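Local coordinates for protein metallo-beta-lactamase (Serratia marcescens, PDB 6K4X) that hydrolyses the beta-lactam ring of antibiotics at a two-zinc active site, here bound by the inhibitor 4-amino-2-sulfanylbenzoic acid, at residues G24-V29 with H74-G79. Numbering follows the deposited sequence.
Sequences GGISAV and HEDHAG. With ZN (zinc ion), chain C; ZN (zinc ion), chain B; D0U (4-azanyl-2-sulfanyl-benzoic acid), chain E.
Ile26, in the loop that leads into strand 29-31, has its CA nearest to that of His77 in the short helix 75-78, 6.8 Å away, and no direct hydrogen bond joins the two backbones. Its side chain carries the contact. Chi1 of -60° sets CG2 anti to the backbone N, and this methyl lies 3.3 Å from Asp76 O and obliquely 3.7 Å from His77 ND1. The other branch crosses Asp76 at about a right angle, its CD1 3.7 Å from the carboxylate oxygen OD2. Ile26 thus places hydrocarbon against two zinc ligands, Asp76 and His77. A water links the segments as well: it accepts from His77 ND1 in the ring plane (2.8 Å) and lies within hydrogen-bonding distance of Ser27 O; with zinc on NE2, at 2.0 Å, this should hold the ring's rotation. Asp76 OD2 binds the same ion, which His215, and the inhibitor through O2 and S1, also ligate. The inhibitor sulfur S1, probably a thiolate, bridges to the other zinc, 2.1 Å from His74 ND1, whose other ligands are His72 and His150. His74, at the N-cap, accepts from His77 N and Ala78 N through its O. This is the HxHxDH motif of the metallo-beta-lactamase fold, with the dinuclear site characteristic of subclass B3.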
ATOM      1  N   GLY A  24      13.581   3.013  -2.233  1.00  7.25           N
ATOM      2  CA  GLY A  24      14.278   1.836  -1.743  1.00  8.80           C
ATOM      3  C   GLY A  24      13.569   1.196  -0.568  1.00  8.69           C
ATOM      4  O   GLY A  24      13.727  -0.008  -0.337  1.00 10.94           O
ATOM      5  N   GLY A  25      12.804   1.981   0.184  1.00  7.67           N
ATOM      6  CA  GLY A  25      12.231   1.513   1.421  1.00  8.32           C
ATOM      7  C   GLY A  25      10.719   1.481   1.463  1.00  6.96           C
ATOM      8  O   GLY A  25      10.174   0.913   2.413  1.00  7.82           O
ATOM      9  N   ILE A  26      10.024   2.118   0.505  1.00  6.22           N
ATOM     10  CA  ILE A  26       8.553   2.147   0.551  1.00  6.04           C
ATOM     11  C   ILE A  26       8.021   1.813  -0.833  1.00  5.51           C
ATOM     12  O   ILE A  26       8.446   2.424  -1.823  1.00  6.21           O
ATOM     13  CB  ILE A  26       7.984   3.497   1.020  1.00  6.23           C
ATOM     14  CG1 ILE A  26       8.464   3.877   2.425  1.00  6.89           C
ATOM     15  CG2 ILE A  26       6.473   3.481   0.947  1.00  6.44           C
ATOM     16  CD1 ILE A  26       7.884   3.027   3.532  1.00  7.47           C
ATOM     17  N   SER A  27       7.066   0.876  -0.911  1.00  5.76           N
ATOM     18  CA  SER A  27       6.514   0.507  -2.172  1.00  5.65           C
ATOM     19  C   SER A  27       5.608   1.602  -2.731  1.00  5.71           C
ATOM     20  O   SER A  27       4.837   2.225  -2.028  1.00  5.97           O
ATOM     21  CB  SER A  27       5.718  -0.754  -2.058  1.00  5.65           C
ATOM     22  OG  SER A  27       6.549  -1.830  -1.672  1.00  6.53           O
ATOM     23  N   ALA A  28       5.664   1.736  -4.056  1.00  5.94           N
ATOM     24  CA  ALA A  28       4.654   2.408  -4.836  1.00  6.00           C
ATOM     25  C   ALA A  28       4.591   1.659  -6.160  1.00  6.14           C
ATOM     26  O   ALA A  28       5.613   1.169  -6.652  1.00  6.61           O
ATOM     27  CB  ALA A  28       4.940   3.885  -5.032  1.00  6.11           C
ATOM     28  N   VAL A  29       3.388   1.525  -6.708  1.00  6.08           N
ATOM     29  CA  VAL A  29       3.204   0.751  -7.910  1.00  6.53           C
ATOM     30  C   VAL A  29       2.458   1.583  -8.938  1.00  6.66           C
ATOM     31  O   VAL A  29       1.438   2.206  -8.626  1.00  6.91           O
ATOM     32  CB  VAL A  29       2.473  -0.569  -7.614  1.00  7.83           C
ATOM     33  CG1 VAL A  29       1.834  -1.172  -8.854  1.00  9.11           C
ATOM     34  CG2 VAL A  29       3.422  -1.563  -6.974  1.00  8.96           C
ATOM     35  N   HIS A  74      -0.265   7.203   6.829  1.00  6.13           N
ATOM     36  CA  HIS A  74       0.915   7.607   7.594  1.00  6.40           C
ATOM     37  C   HIS A  74       1.939   8.185   6.624  1.00  6.34           C
ATOM     38  O   HIS A  74       1.892   7.922   5.424  1.00  6.80           O
ATOM     39  CB  HIS A  74       1.538   6.440   8.360  1.00  6.21           C
ATOM     40  CG  HIS A  74       0.655   5.924   9.443  1.00  6.29           C
ATOM     41  ND1 HIS A  74       0.711   4.647   9.913  1.00  6.37           N
ATOM     42  CD2 HIS A  74      -0.275   6.570  10.176  1.00  6.37           C
ATOM     43  CE1 HIS A  74      -0.178   4.530  10.875  1.00  5.70           C
ATOM     44  NE2 HIS A  74      -0.788   5.681  11.060  1.00  6.36           N
ATOM     45  N   GLU A  75       2.832   9.005   7.164  1.00  6.33           N
ATOM     46  CA  GLU A  75       3.748   9.819   6.370  1.00  6.79           C
ATOM     47  C   GLU A  75       4.619   8.988   5.427  1.00  6.86           C
ATOM     48  O   GLU A  75       5.061   9.511   4.405  1.00  7.69           O
ATOM     49  CB  GLU A  75       4.600  10.686   7.288  1.00  9.05           C
ATOM     50  CG  GLU A  75       5.651   9.918   8.082  1.00 11.99           C
ATOM     51  CD  GLU A  75       6.639  10.685   8.952  1.00 17.15           C
ATOM     52  OE1 GLU A  75       7.087  11.753   8.517  1.00 21.91           O
ATOM     53  OE2 GLU A  75       6.982  10.194  10.058  1.00 21.51           O
ATOM     54  N   ASP A  76       4.969   7.765   5.794  1.00  5.54           N
ATOM     55  CA  ASP A  76       5.852   6.961   4.966  1.00  6.02           C
ATOM     56  C   ASP A  76       5.182   6.476   3.669  1.00  5.95           C
ATOM     57  O   ASP A  76       5.887   6.280   2.680  1.00  7.04           O
ATOM     58  CB  ASP A  76       6.459   5.803   5.750  1.00  5.94           C
ATOM     59  CG  ASP A  76       5.506   4.850   6.441  1.00  5.90           C
ATOM     60  OD1 ASP A  76       4.397   5.278   6.831  1.00  7.21           O
ATOM     61  OD2 ASP A  76       5.911   3.678   6.617  1.00  6.36           O
ATOM     62  N   HIS A  77       3.868   6.226   3.696  1.00  5.78           N
ATOM     63  CA  HIS A  77       3.167   5.741   2.504  1.00  6.14           C
ATOM     64  C   HIS A  77       2.463   6.873   1.766  1.00  5.70           C
ATOM     65  O   HIS A  77       2.258   6.798   0.539  1.00  6.44           O
ATOM     66  CB  HIS A  77       2.147   4.669   2.884  1.00  6.49           C
ATOM     67  CG  HIS A  77       2.768   3.594   3.703  1.00  6.78           C
ATOM     68  ND1 HIS A  77       3.581   2.604   3.167  1.00  6.02           N
ATOM     69  CD2 HIS A  77       2.803   3.433   5.044  1.00  6.17           C
ATOM     70  CE1 HIS A  77       4.051   1.877   4.171  1.00  6.14           C
ATOM     71  NE2 HIS A  77       3.620   2.367   5.331  1.00  6.12           N
ATOM     72  N   ALA A  78       1.964   7.848   2.528  1.00  5.98           N
ATOM     73  CA  ALA A  78       1.045   8.885   2.039  1.00  6.25           C
ATOM     74  C   ALA A  78       1.703  10.264   1.970  1.00  6.21           C
ATOM     75  O   ALA A  78       1.113  11.191   1.418  1.00  6.40           O
ATOM     76  CB  ALA A  78      -0.188   8.987   2.909  1.00  6.41           C
ATOM     77  N   GLY A  79       2.902  10.421   2.526  1.00  5.93           N
ATOM     78  CA  GLY A  79       3.518  11.732   2.580  1.00  6.64           C
ATOM     79  C   GLY A  79       3.724  12.351   1.218  1.00  6.42           C
ATOM     80  O   GLY A  79       3.715  13.585   1.108  1.00  7.71           O
TER
HETATM   81 ZN    ZN C 302       4.605   2.149   7.091  1.00  6.45          ZN
HETATM   82 ZN    ZN B 301       1.610   2.977   9.095  1.00  6.27          ZN
HETATM   83  O2  D0U E 304       3.421   0.417   7.954  1.00  6.85           O
HETATM   84  C7  D0U E 304       3.789  -0.177   8.991  1.00  6.52           C
HETATM   85  O1  D0U E 304       3.639  -1.425   9.137  1.00  7.73           O
HETATM   86  C3  D0U E 304       4.408   0.561  10.124  1.00  6.68           C
HETATM   87  C2  D0U E 304       5.015  -0.241  11.129  1.00  7.58           C
HETATM   88  C4  D0U E 304       4.431   1.963  10.230  1.00  6.72           C
HETATM   89  S1  D0U E 304       3.881   3.133   9.115  1.00  6.27           S
HETATM   90  C5  D0U E 304       5.037   2.506  11.385  1.00  7.61           C
HETATM   91  C6  D0U E 304       5.618   1.721  12.383  1.00  8.26           C
HETATM   92  N1  D0U E 304       6.237   2.297  13.485  1.00 11.20           N
HETATM   93  C1  D0U E 304       5.619   0.363  12.231  1.00  8.04           C
HETATM   94  O   HOH W   1       3.502   2.050   0.471  1.00  7.67           O